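Local atomic coordinates of phosphoserine phosphatase (Homo sapiens, PDB entry 6HYY), a protein that hydrolyses O-phosphoserine to serine and inorganic phosphate, as a magnesium-dependent phosphatase of the haloacid dehalogenase-like family. Residues S92-E96 with R97-V101; D211-E214 with L215-E218. All blocks are in the same frame, centred on the assembly; numbering follows the deposited sequence.

Two short turns show how differently a local chain reversal can be held. Contact 1 (92-96 with 97-101) closes helix 87-96 and leads into strand 100-105 of the central sheet; contact 2 (211-214 with 215-218) is an irregular turn in the loop after strand 207-209. Both are partly buried: Leu94, Val99 and Val101 are buried in contact 1, Phe212, Leu215 and Leu216 in contact 2, while polar residues lie toward the surface. In contact 1 the capping bonds are firm and valines pack beneath them, whereas contact 2 relies on weak backbone bonds after an Asx turn. Both involve helix 87-96: contact 1 is its end, and contact 2 rests on its flank, Leu216 CD2 lying 3.9 Å from Arg93 CG.

Contact 1: S92-E96 with R97-V101; sequences SRLQE and RNVQV
A Schellman motif ends helix 87-96 here, at the helix-to-strand connection of a haloacid dehalogenase-like α/β fold. Its signature is a pair of backbone bonds, Val99 N to Leu94 O at 3.0 Å and, inside it, Asn98 N to Gln95 O, also 3.0 Å. Asn98 is the C-prime residue; its positive phi of 63° turns the chain back over the helix end. The inner bond reaches Gln95 O from above the carbonyl plane, and a water also donates to this oxygen while bridging to Asn98 OD1. Arg97 N gives its N-H to Arg93 O at 3.3 Å, with only a weak share for Leu94 O.

Beneath the turn the contact is apolar. With chi1 at -74° Leu94 CG stands beside the backbone N, anti to the carbonyl carbon, and from there its two methyls divide the valines between them: CD2 meets Val99 CG1 at 4.0 Å, while CD1 touches Val101 CG2. That same valine methyl also lies 3.8 Å from Leu94 CB, the two side chains crossing at about a right angle. Phe15 of strand 12-16 packs against both Leu94 and Val101. Outside the cap, Arg93 NE donates to Glu96 OE2 at 3.0 Å, within its guanidinium plane but from above the carboxylate. The carbonyls of Arg93, Leu94 and Gln95 thus receive N-H groups from the turn itself, while the leucine and valines carry the reversal into the hydrophobic core.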
ATOM      1  N   SER A  92       9.082   5.484 -12.265  1.00 18.82           N
ATOM      2  CA  SER A  92       9.387   6.013 -13.591  1.00 17.54           C
ATOM      3  C   SER A  92      10.182   5.011 -14.417  1.00 18.14           C
ATOM      4  O   SER A  92       9.863   4.776 -15.590  1.00 20.35           O
ATOM      5  CB  SER A  92      10.159   7.326 -13.451  1.00 21.93           C
ATOM      6  OG  SER A  92       9.319   8.339 -12.942  1.00 23.46           O
ATOM      7  N   ARG A  93      11.228   4.412 -13.829  1.00 18.23           N
ATOM      8  CA  ARG A  93      12.021   3.434 -14.571  1.00 20.44           C
ATOM      9  C   ARG A  93      11.208   2.194 -14.913  1.00 18.71           C
ATOM     10  O   ARG A  93      11.356   1.641 -16.011  1.00 21.76           O
ATOM     11  CB  ARG A  93      13.270   3.024 -13.789  1.00 21.29           C
ATOM     12  CG  ARG A  93      14.246   4.184 -13.547  1.00 23.17           C
ATOM     13  CD  ARG A  93      14.928   4.688 -14.827  1.00 28.16           C
ATOM     14  NE  ARG A  93      14.134   5.667 -15.590  1.00 32.48           N
ATOM     15  CZ  ARG A  93      13.766   6.886 -15.178  1.00 32.75           C
ATOM     16  NH1 ARG A  93      14.090   7.351 -13.983  1.00 28.78           N
ATOM     17  NH2 ARG A  93      13.038   7.647 -15.982  1.00 37.62           N
ATOM     18  N   LEU A  94      10.340   1.751 -14.000  1.00 17.48           N
ATOM     19  CA  LEU A  94       9.508   0.586 -14.305  1.00 17.13           C
ATOM     20  C   LEU A  94       8.566   0.881 -15.465  1.00 20.82           C
ATOM     21  O   LEU A  94       8.412   0.067 -16.393  1.00 20.04           O
ATOM     22  CB  LEU A  94       8.715   0.179 -13.062  1.00 17.75           C
ATOM     23  CG  LEU A  94       9.500  -0.504 -11.949  1.00 18.42           C
ATOM     24  CD1 LEU A  94       8.664  -0.593 -10.687  1.00 19.77           C
ATOM     25  CD2 LEU A  94       9.902  -1.903 -12.416  1.00 21.95           C
ATOM     26  N   GLN A  95       7.918   2.046 -15.432  1.00 18.12           N
ATOM     27  CA  GLN A  95       6.978   2.394 -16.494  1.00 19.42           C
ATOM     28  C   GLN A  95       7.692   2.595 -17.822  1.00 22.88           C
ATOM     29  O   GLN A  95       7.138   2.274 -18.882  1.00 21.42           O
ATOM     30  CB  GLN A  95       6.178   3.642 -16.104  1.00 20.50           C
ATOM     31  CG  GLN A  95       5.140   3.398 -14.978  1.00 20.52           C
ATOM     32  CD  GLN A  95       4.349   4.646 -14.632  1.00 27.30           C
ATOM     33  OE1 GLN A  95       4.786   5.755 -14.909  1.00 33.88           O
ATOM     34  NE2 GLN A  95       3.188   4.470 -14.027  1.00 33.37           N
ATOM     35  N   GLU A  96       8.932   3.080 -17.790  1.00 20.65           N
ATOM     36  CA  GLU A  96       9.692   3.235 -19.026  1.00 22.05           C
ATOM     37  C   GLU A  96      10.027   1.896 -19.672  1.00 23.35           C
ATOM     38  O   GLU A  96      10.234   1.845 -20.892  1.00 25.36           O
ATOM     39  CB  GLU A  96      10.949   4.056 -18.737  1.00 24.60           C
ATOM     40  CG  GLU A  96      10.596   5.520 -18.511  1.00 32.61           C
ATOM     41  CD  GLU A  96      11.791   6.417 -18.281  1.00 41.44           C
ATOM     42  OE1 GLU A  96      11.564   7.637 -18.093  1.00 40.04           O
ATOM     43  OE2 GLU A  96      12.942   5.919 -18.289  1.00 41.17           O
ATOM     44  N   ARG A  97      10.054   0.808 -18.898  1.00 20.62           N
ATOM     45  CA  ARG A  97      10.227  -0.534 -19.434  1.00 24.18           C
ATOM     46  C   ARG A  97       8.903  -1.267 -19.582  1.00 20.81           C
ATOM     47  O   ARG A  97       8.908  -2.481 -19.785  1.00 22.00           O
ATOM     48  CB  ARG A  97      11.188  -1.342 -18.559  1.00 24.53           C
ATOM     49  CG  ARG A  97      12.649  -0.945 -18.768  1.00 32.76           C
ATOM     50  CD  ARG A  97      13.635  -1.794 -17.953  1.00 38.55           C
ATOM     51  NE  ARG A  97      13.747  -3.158 -18.460  1.00 35.40           N
ATOM     52  CZ  ARG A  97      13.176  -4.204 -17.877  1.00 42.82           C
ATOM     53  NH1 ARG A  97      12.473  -4.036 -16.763  1.00 40.05           N
ATOM     54  NH2 ARG A  97      13.311  -5.416 -18.401  1.00 45.45           N
ATOM     55  N   ASN A  98       7.786  -0.549 -19.496  1.00 18.75           N
ATOM     56  CA  ASN A  98       6.435  -1.082 -19.669  1.00 18.56           C
ATOM     57  C   ASN A  98       6.060  -2.117 -18.616  1.00 22.46           C
ATOM     58  O   ASN A  98       5.170  -2.935 -18.845  1.00 20.89           O
ATOM     59  CB  ASN A  98       6.234  -1.686 -21.074  1.00 19.10           C
ATOM     60  CG  ASN A  98       4.774  -1.832 -21.433  1.00 22.12           C
ATOM     61  OD1 ASN A  98       3.958  -0.936 -21.199  1.00 25.79           O
ATOM     62  ND2 ASN A  98       4.432  -2.977 -22.000  1.00 19.29           N
ATOM     63  N   VAL A  99       6.712  -2.116 -17.449  1.00 17.98           N
ATOM     64  CA  VAL A  99       6.227  -2.931 -16.340  1.00 17.56           C
ATOM     65  C   VAL A  99       4.953  -2.298 -15.797  1.00 21.47           C
ATOM     66  O   VAL A  99       4.893  -1.075 -15.604  1.00 20.06           O
ATOM     67  CB  VAL A  99       7.308  -3.027 -15.251  1.00 19.20           C
ATOM     68  CG1 VAL A  99       6.773  -3.791 -14.030  1.00 21.02           C
ATOM     69  CG2 VAL A  99       8.553  -3.698 -15.782  1.00 22.31           C
ATOM     70  N   GLN A 100       3.904  -3.110 -15.601  1.00 17.65           N
ATOM     71  CA  GLN A 100       2.640  -2.609 -15.062  1.00 17.42           C
ATOM     72  C   GLN A 100       2.768  -2.435 -13.552  1.00 18.63           C
ATOM     73  O   GLN A 100       3.145  -3.377 -12.851  1.00 18.81           O
ATOM     74  CB  GLN A 100       1.502  -3.568 -15.413  1.00 18.17           C
ATOM     75  CG  GLN A 100       1.357  -3.723 -16.946  1.00 24.13           C
ATOM     76  CD  GLN A 100       1.112  -2.397 -17.641  1.00 22.15           C
ATOM     77  OE1 GLN A 100       0.036  -1.824 -17.515  1.00 28.65           O
ATOM     78  NE2 GLN A 100       2.123  -1.885 -18.361  1.00 21.63           N
ATOM     79  N   VAL A 101       2.513  -1.226 -13.052  1.00 17.54           N
ATOM     80  CA  VAL A 101       2.726  -0.912 -11.641  1.00 17.16           C
ATOM     81  C   VAL A 101       1.383  -0.688 -10.963  1.00 16.40           C
ATOM     82  O   VAL A 101       0.535   0.058 -11.469  1.00 17.71           O
ATOM     83  CB  VAL A 101       3.645   0.308 -11.498  1.00 16.72           C
ATOM     84  CG1 VAL A 101       3.836   0.666 -10.009  1.00 18.38           C
ATOM     85  CG2 VAL A 101       4.999   0.032 -12.170  1.00 18.25           C
TER
HETATM   86  O   HOH W   1       4.527   1.651 -19.594  1.00 27.17           O

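Contact 2: D211-E214 with L215-E218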
ATOM      1  N   ASP A 211      16.495   0.799   0.724  1.00 26.97           N
ATOM      2  CA  ASP A 211      16.486   2.030  -0.051  1.00 33.35           C
ATOM      3  C   ASP A 211      16.119   1.663  -1.479  1.00 35.65           C
ATOM      4  O   ASP A 211      16.694   0.729  -2.047  1.00 36.59           O
ATOM      5  CB  ASP A 211      17.845   2.734   0.018  1.00 37.01           C
ATOM      6  CG  ASP A 211      17.783   4.185  -0.432  1.00 40.97           C
ATOM      7  OD1 ASP A 211      17.157   4.463  -1.479  1.00 46.32           O
ATOM      8  OD2 ASP A 211      18.358   5.047   0.267  1.00 49.21           O
ATOM      9  N   PHE A 212      15.146   2.376  -2.048  1.00 29.71           N
ATOM     10  CA  PHE A 212      14.711   2.050  -3.396  1.00 31.56           C
ATOM     11  C   PHE A 212      15.837   2.201  -4.421  1.00 42.27           C
ATOM     12  O   PHE A 212      15.744   1.618  -5.505  1.00 43.58           O
ATOM     13  CB  PHE A 212      13.492   2.903  -3.764  1.00 30.52           C
ATOM     14  CG  PHE A 212      12.195   2.411  -3.144  1.00 22.79           C
ATOM     15  CD1 PHE A 212      11.791   1.082  -3.288  1.00 24.87           C
ATOM     16  CD2 PHE A 212      11.396   3.270  -2.409  1.00 21.09           C
ATOM     17  CE1 PHE A 212      10.602   0.641  -2.710  1.00 22.26           C
ATOM     18  CE2 PHE A 212      10.204   2.839  -1.837  1.00 20.94           C
ATOM     19  CZ  PHE A 212       9.804   1.522  -1.982  1.00 21.77           C
ATOM     20  N   VAL A 213      16.918   2.913  -4.079  1.00 43.67           N
ATOM     21  CA  VAL A 213      18.078   3.002  -4.969  1.00 48.28           C
ATOM     22  C   VAL A 213      18.618   1.619  -5.318  1.00 50.19           C
ATOM     23  O   VAL A 213      19.154   1.415  -6.413  1.00 52.15           O
ATOM     24  CB  VAL A 213      19.203   3.868  -4.354  1.00 42.34           C
ATOM     25  CG1 VAL A 213      18.782   5.324  -4.231  1.00 51.80           C
ATOM     26  CG2 VAL A 213      19.681   3.296  -3.030  1.00 41.82           C
ATOM     27  N   GLU A 214      18.508   0.653  -4.399  1.00 39.62           N
ATOM     28  CA  GLU A 214      19.111  -0.653  -4.646  1.00 44.24           C
ATOM     29  C   GLU A 214      18.527  -1.323  -5.880  1.00 48.87           C
ATOM     30  O   GLU A 214      19.233  -2.058  -6.579  1.00 50.90           O
ATOM     31  CB  GLU A 214      18.949  -1.553  -3.425  1.00 41.62           C
ATOM     32  CG  GLU A 214      19.569  -0.977  -2.172  1.00 43.27           C
ATOM     33  CD  GLU A 214      19.259  -1.810  -0.954  1.00 41.89           C
ATOM     34  OE1 GLU A 214      19.445  -3.042  -1.029  1.00 48.45           O
ATOM     35  OE2 GLU A 214      18.816  -1.243   0.068  1.00 34.65           O
ATOM     36  N   LEU A 215      17.247  -1.090  -6.163  1.00 47.32           N
ATOM     37  CA  LEU A 215      16.681  -1.557  -7.421  1.00 50.23           C
ATOM     38  C   LEU A 215      17.056  -0.650  -8.581  1.00 53.28           C
ATOM     39  O   LEU A 215      17.036  -1.097  -9.735  1.00 57.32           O
ATOM     40  CB  LEU A 215      15.161  -1.664  -7.296  1.00 44.81           C
ATOM     41  CG  LEU A 215      14.742  -2.533  -6.116  1.00 39.90           C
ATOM     42  CD1 LEU A 215      13.241  -2.484  -5.901  1.00 35.69           C
ATOM     43  CD2 LEU A 215      15.212  -3.964  -6.347  1.00 42.42           C
ATOM     44  N   LEU A 216      17.390   0.612  -8.289  1.00 54.95           N
ATOM     45  CA  LEU A 216      17.981   1.565  -9.221  1.00 57.34           C
ATOM     46  C   LEU A 216      19.484   1.380  -9.367  1.00 64.94           C
ATOM     47  O   LEU A 216      20.174   2.312  -9.787  1.00 69.12           O
ATOM     48  CB  LEU A 216      17.687   3.002  -8.777  1.00 51.51           C
ATOM     49  CG  LEU A 216      16.234   3.449  -8.581  1.00 45.08           C
ATOM     50  CD1 LEU A 216      16.167   4.722  -7.746  1.00 40.64           C
ATOM     51  CD2 LEU A 216      15.565   3.652  -9.922  1.00 40.10           C
ATOM     52  N   GLY A 217      20.006   0.219  -8.978  1.00 67.84           N
ATOM     53  CA  GLY A 217      21.389  -0.115  -9.249  1.00 71.21           C
ATOM     54  C   GLY A 217      21.467  -0.933 -10.517  1.00 75.94           C
ATOM     55  O   GLY A 217      21.616  -2.156 -10.472  1.00 75.34           O
ATOM     56  N   GLU A 218      21.345  -0.272 -11.663  1.00 79.22           N
ATOM     57  CA  GLU A 218      21.294  -0.983 -12.934  1.00 80.70           C
ATOM     58  C   GLU A 218      22.257  -0.374 -13.939  1.00 82.41           C
ATOM     59  O   GLU A 218      23.211  -1.022 -14.383  1.00 83.62           O
ATOM     60  CB  GLU A 218      19.874  -0.957 -13.500  1.00 75.32           C
ATOM     61  CG  GLU A 218      19.150   0.397 -13.378  1.00 75.84           C
ATOM     62  CD  GLU A 218      18.078   0.587 -14.444  1.00 74.91           C
ATOM     63  OE1 GLU A 218      17.935  -0.308 -15.306  1.00 74.37           O
ATOM     64  OE2 GLU A 218      17.365   1.614 -14.404  1.00 66.24           O
TER
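With chi1 at -57°, Leu216 sets CG beside its own backbone N and folds its side chain back over the preceding turn. CB comes to 3.2 Å from Val213 O, while CG lies near Phe212 O and CD1 over Val213 CA. The leucine therefore lies against the backbone of the turn more than against the valine side chain, whose CG1 is 4.4 Å from Leu216 CD1. An Asx turn starts the bend: Asp211 OD1 accepts a nearly straight bond (174°) from Val213 N at 3.0 Å, on the anti side of the carboxylate, 27° out of its plane. Asp211 O takes Glu214 N at a similar length.

Further along, the bonding is slack. Phe212 O is shared by the N-H groups of Leu215 and Leu216, both weakly, and Gly217 N reaches Glu214 O weakly at 3.4 Å. Glu214 OE2 turns back to the start of the segment, accepting from Thr210 N and weakly from Asp211 N. Leu215 packs on Leu3 and Phe7 of helix 2-8 and, like Phe212, on Leu90 of helix 87-96. The polar grip is thus concentrated at the first residues, while Phe212, Leu215 and Leu216 add apolar contacts to helices 2-8 and 87-96.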